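Local coordinates for histidine-containing phosphotransfer protein (PDB 1WN0) that probably relays phosphoryl groups through a histidine between cytokinin sensor histidine kinases and response regulators, as an HPt-type four-helix bundle protein, at residues D52-I57 and H80-S85; F96-F101 and A118-E123. All coordinates share one frame; numbering follows the deposited sequence.

Interaction 1 (D52-I57 and H80-S85); sequences DDADRI and HQLKGS
The first torsion of Ile57 (chi1 -69°) sets CG1 beside its own backbone N and CG2 anti to it, and both branches are used against helix 72-88: CD1 at the end of CG1 rests 3.8 Å from Gln81 CB, while CG2 meets Leu82 CB at 4.0 Å. Leu82 turns its CG anti to the backbone N (chi1 174°), which carries CD1 over to Ala54, where it lies 3.9 Å from CB and equally near CA. The small alanine lets the leucine methyl come down to the backbone of helix 42-64. Ala54 CA and Leu82 CA are 5.9 Å apart, the closest pair of CA atoms between the segments.

Beside Ala54 the contact becomes polar. A water bridges the helices, donating to Asp53 OD2 at 2.9 Å and lying 2.7 Å from Ser85 OG. The other carboxylate oxygen, Asp53 OD1, accepts from Arg56 NH2 at 2.8 Å in a salt bridge within helix 42-64; the oxygen lies in the guanidinium plane but is approached from above the carboxylate plane. The Asp53 carboxylate is therefore held through both oxygens. Without it, as with an alanine in its place, the bridging water would probably lose its anchor on this helix and Arg56 its salt-bridge partner.

The two helices are nearly antiparallel (159°), neighbouring members of the four-helix HPt bundle. Leu82 also packs on Cys98 of helix 92-99 and Ser85 on Phe50 of helix 42-64, whereas Asp55, turned away, forms a salt bridge to Arg128 of helix 110-138.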
# COMPACT_ATOMS: atom_id res chain seq x y z
N ASP A 52 7.77 4.08 1.48
CA ASP A 52 8.56 3.88 2.69
C ASP A 52 7.77 3.38 3.85
O ASP A 52 8.19 2.48 4.48
CB ASP A 52 9.32 5.13 3.09
CG ASP A 52 10.20 5.66 1.94
OD1 ASP A 52 10.44 6.87 1.87
OD2 ASP A 52 10.71 4.88 1.12
N ASP A 53 6.59 3.94 4.11
CA ASP A 53 5.74 3.45 5.17
C ASP A 53 5.32 2.00 4.92
O ASP A 53 5.42 1.15 5.81
CB ASP A 53 4.44 4.29 5.36
CG ASP A 53 4.64 5.68 6.02
OD1 ASP A 53 5.70 5.97 6.59
OD2 ASP A 53 3.67 6.53 6.04
N ALA A 54 4.74 1.72 3.78
CA ALA A 54 4.24 0.34 3.52
C ALA A 54 5.37 -0.71 3.77
O ALA A 54 5.18 -1.77 4.43
CB ALA A 54 3.73 0.21 2.07
N ASP A 55 6.56 -0.36 3.26
CA ASP A 55 7.71 -1.21 3.33
C ASP A 55 8.14 -1.45 4.77
O ASP A 55 8.34 -2.60 5.17
CB ASP A 55 8.87 -0.70 2.46
CG ASP A 55 9.97 -1.72 2.33
OD1 ASP A 55 9.89 -2.76 1.58
OD2 ASP A 55 10.93 -1.54 3.09
N ARG A 56 8.13 -0.41 5.59
CA ARG A 56 8.61 -0.56 6.97
C ARG A 56 7.47 -1.33 7.74
O ARG A 56 7.69 -2.30 8.48
CB ARG A 56 8.89 0.85 7.51
CG ARG A 56 9.20 0.91 9.02
CD ARG A 56 9.09 2.39 9.70
NE ARG A 56 8.08 3.30 9.08
CZ ARG A 56 6.83 3.49 9.52
NH1 ARG A 56 6.33 2.81 10.62
NH2 ARG A 56 6.03 4.32 8.84
N ILE A 57 6.20 -0.98 7.47
CA ILE A 57 5.13 -1.69 8.24
C ILE A 57 5.03 -3.22 7.97
O ILE A 57 4.92 -4.01 8.85
CB ILE A 57 3.80 -1.02 7.99
CG1 ILE A 57 3.84 0.38 8.67
CG2 ILE A 57 2.71 -1.93 8.53
CD1 ILE A 57 2.85 1.25 8.11
N HIS A 80 -3.66 -1.33 10.63
CA HIS A 80 -4.44 -0.09 10.58
C HIS A 80 -3.65 1.12 9.97
O HIS A 80 -4.15 1.78 9.05
CB HIS A 80 -5.06 0.27 12.01
CG HIS A 80 -5.90 1.51 12.00
ND1 HIS A 80 -7.16 1.56 11.40
CD2 HIS A 80 -5.66 2.77 12.49
CE1 HIS A 80 -7.63 2.80 11.48
NE2 HIS A 80 -6.75 3.55 12.15
N GLN A 81 -2.37 1.26 10.35
CA GLN A 81 -1.47 2.18 9.68
C GLN A 81 -1.26 1.86 8.23
O GLN A 81 -1.12 2.79 7.42
CB GLN A 81 -0.10 2.26 10.33
CG GLN A 81 -0.09 2.50 11.91
CD GLN A 81 1.37 2.39 12.53
OE1 GLN A 81 2.38 2.56 11.81
NE2 GLN A 81 1.47 2.10 13.86
N LEU A 82 -1.13 0.57 7.88
CA LEU A 82 -0.91 0.25 6.47
C LEU A 82 -2.13 0.60 5.66
O LEU A 82 -2.02 1.04 4.46
CB LEU A 82 -0.52 -1.23 6.29
CG LEU A 82 -0.37 -1.80 4.92
CD1 LEU A 82 0.60 -0.96 4.16
CD2 LEU A 82 0.12 -3.12 4.97
N LYS A 83 -3.31 0.36 6.27
CA LYS A 83 -4.59 0.73 5.64
C LYS A 83 -4.66 2.23 5.33
O LYS A 83 -4.95 2.61 4.12
CB LYS A 83 -5.70 0.34 6.53
CG LYS A 83 -7.09 0.59 6.05
CD LYS A 83 -8.19 0.62 7.12
CE LYS A 83 -9.34 1.59 6.56
NZ LYS A 83 -10.73 1.52 7.21
N GLY A 84 -4.38 3.07 6.33
CA GLY A 84 -4.37 4.57 6.10
C GLY A 84 -3.34 4.97 5.04
O GLY A 84 -3.57 5.80 4.12
N SER A 85 -2.19 4.33 5.04
CA SER A 85 -1.15 4.66 4.01
C SER A 85 -1.60 4.27 2.59
O SER A 85 -1.45 5.01 1.64
CB SER A 85 0.12 3.96 4.36
OG SER A 85 1.22 4.32 3.54
O HOH W 1 1.84 6.91 3.83

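Interaction 2 (F96-F101 and A118-E123); sequences FTCMQF and AVVRNE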
# COMPACT_ATOMS: atom_id res chain seq x y z
N PHE A 96 -7.86 -3.05 0.70
CA PHE A 96 -8.81 -4.13 0.90
C PHE A 96 -8.22 -5.28 1.64
O PHE A 96 -8.84 -5.82 2.54
CB PHE A 96 -9.39 -4.61 -0.40
CG PHE A 96 -10.37 -5.72 -0.22
CD1 PHE A 96 -9.96 -7.05 -0.31
CD2 PHE A 96 -11.68 -5.42 0.06
CE1 PHE A 96 -10.89 -8.11 0.00
CE2 PHE A 96 -12.56 -6.40 0.33
CZ PHE A 96 -12.16 -7.80 0.28
N THR A 97 -7.01 -5.70 1.28
CA THR A 97 -6.30 -6.70 2.14
C THR A 97 -6.18 -6.41 3.61
O THR A 97 -6.36 -7.30 4.46
CB THR A 97 -4.93 -7.12 1.51
OG1 THR A 97 -5.21 -7.57 0.18
CG2 THR A 97 -4.40 -8.42 2.11
N CYS A 98 -5.82 -5.18 3.91
CA CYS A 98 -5.59 -4.73 5.24
C CYS A 98 -6.83 -4.97 6.02
O CYS A 98 -6.78 -5.43 7.17
CB CYS A 98 -5.25 -3.29 5.24
SG CYS A 98 -3.61 -2.94 4.70
N MET A 99 -7.96 -4.74 5.38
CA MET A 99 -9.26 -4.92 6.04
C MET A 99 -9.64 -6.34 6.44
O MET A 99 -10.46 -6.52 7.30
CB MET A 99 -10.40 -4.23 5.17
CG MET A 99 -10.38 -2.55 5.29
SD MET A 99 -11.27 -2.01 3.81
CE MET A 99 -13.07 -2.19 4.65
N GLN A 100 -9.03 -7.36 5.85
CA GLN A 100 -9.32 -8.77 6.22
C GLN A 100 -8.58 -9.24 7.42
O GLN A 100 -8.75 -10.39 7.84
CB GLN A 100 -9.00 -9.70 5.04
CG GLN A 100 -9.45 -9.02 3.69
CD GLN A 100 -10.90 -8.45 3.70
OE1 GLN A 100 -11.75 -9.13 4.20
NE2 GLN A 100 -11.19 -7.23 3.07
N PHE A 101 -7.70 -8.38 7.96
CA PHE A 101 -6.89 -8.75 9.17
C PHE A 101 -7.74 -8.71 10.43
O PHE A 101 -7.39 -9.26 11.49
CB PHE A 101 -5.71 -7.78 9.33
CG PHE A 101 -4.44 -8.21 8.61
CD1 PHE A 101 -4.25 -7.88 7.31
CD2 PHE A 101 -3.46 -8.96 9.24
CE1 PHE A 101 -3.06 -8.22 6.66
CE2 PHE A 101 -2.36 -9.30 8.63
CZ PHE A 101 -2.14 -8.92 7.31
N ALA A 118 1.40 -12.15 3.20
CA ALA A 118 2.01 -12.41 1.88
C ALA A 118 1.17 -11.85 0.76
O ALA A 118 1.70 -11.49 -0.29
CB ALA A 118 2.18 -13.96 1.65
N VAL A 119 -0.17 -11.89 0.89
CA VAL A 119 -0.95 -11.31 -0.20
C VAL A 119 -0.61 -9.82 -0.27
O VAL A 119 -0.48 -9.25 -1.31
CB VAL A 119 -2.47 -11.39 0.04
CG1 VAL A 119 -3.27 -10.50 -1.02
CG2 VAL A 119 -2.95 -12.81 -0.04
N VAL A 120 -0.61 -9.19 0.89
CA VAL A 120 -0.34 -7.71 0.93
C VAL A 120 1.04 -7.30 0.44
O VAL A 120 1.23 -6.30 -0.39
CB VAL A 120 -0.80 -7.10 2.26
CG1 VAL A 120 0.31 -6.94 3.22
CG2 VAL A 120 -1.47 -5.81 1.98
N ARG A 121 2.01 -8.12 0.81
CA ARG A 121 3.40 -8.01 0.26
C ARG A 121 3.46 -8.11 -1.25
O ARG A 121 4.04 -7.22 -1.89
CB ARG A 121 4.33 -9.07 0.78
CG ARG A 121 5.81 -8.86 0.52
CD ARG A 121 6.73 -9.99 1.07
NE ARG A 121 6.87 -9.90 2.52
CZ ARG A 121 6.25 -10.69 3.42
NH1 ARG A 121 5.40 -11.65 3.07
NH2 ARG A 121 6.48 -10.51 4.72
N ASN A 122 2.79 -9.09 -1.85
CA ASN A 122 2.77 -9.17 -3.30
C ASN A 122 2.14 -8.01 -3.97
O ASN A 122 2.72 -7.48 -4.91
CB ASN A 122 2.11 -10.45 -3.81
CG ASN A 122 2.99 -11.68 -3.49
OD1 ASN A 122 4.20 -11.58 -3.53
ND2 ASN A 122 2.39 -12.80 -3.11
N GLU A 123 0.96 -7.57 -3.45
CA GLU A 123 0.19 -6.46 -4.06
C GLU A 123 0.98 -5.13 -3.85
O GLU A 123 1.01 -4.17 -4.73
CB GLU A 123 -1.14 -6.35 -3.37
CG GLU A 123 -2.13 -7.43 -3.79
CD GLU A 123 -3.40 -7.54 -2.94
OE1 GLU A 123 -4.37 -8.14 -3.39
OE2 GLU A 123 -3.47 -7.00 -1.88
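Helix 92-99 packs against the long C-terminal helix 110-138 in the HPt bundle, with Thr97 as the residue that fits between Val119, Val120 and Glu123. Its hydroxyl donates a hydrogen bond to Glu123, with OG1 and OE2 2.8 Å apart; it meets the oxygen on the syn side, 18° out of the carboxylate plane. The glutamate chain is extended beyond CG, which brings its carboxylate up to the threonine hydroxyl.

Thr97 chi1 of -54° places OG1 beside the backbone N and CG2 anti to it. OG1, on the side of Glu123, is also hydrogen-bonded to Lys93 O one turn back in the helix, while CG2 rests against Val120 CB at 3.8 Å and Val119 CG1 at 3.9 Å, and Val120 CG2 comes within 3.7 Å of Thr97 CB. These helices run in roughly opposite directions, as suits neighbours in an up-and-down bundle, and Val120 also touches Val94 on helix 92-99.

Gln100 folds back along its own segment, its NE2 donating to Phe96 O at 2.8 Å while lying over the centre of one face of the Phe96 ring. Phe101 turns its ring inward to Val79, Cys113 and Ala116.

Overall arrangement
Both contacts lie in the HPt domain, in series along the chain: interaction 1 joins helix 42-64 to helix 72-88, and interaction 2 then joins helix 92-99 to helix 110-138. Their centres are about 11 Å apart, and the two meet directly in the middle of the bundle through Leu82. Its CB and CD1 lie against Ile57 and Ala54, while Leu82 CG packs 3.4 Å from Cys98 SG and Leu82 CD2 approaches Val120 CG1 at 4.2 Å. Helix 72-88, which carries His80, the predicted phosphohistidine, unmodified in this structure, is thus packed by helix 42-64 through interaction 1 and meets both helices of interaction 2 through Leu82.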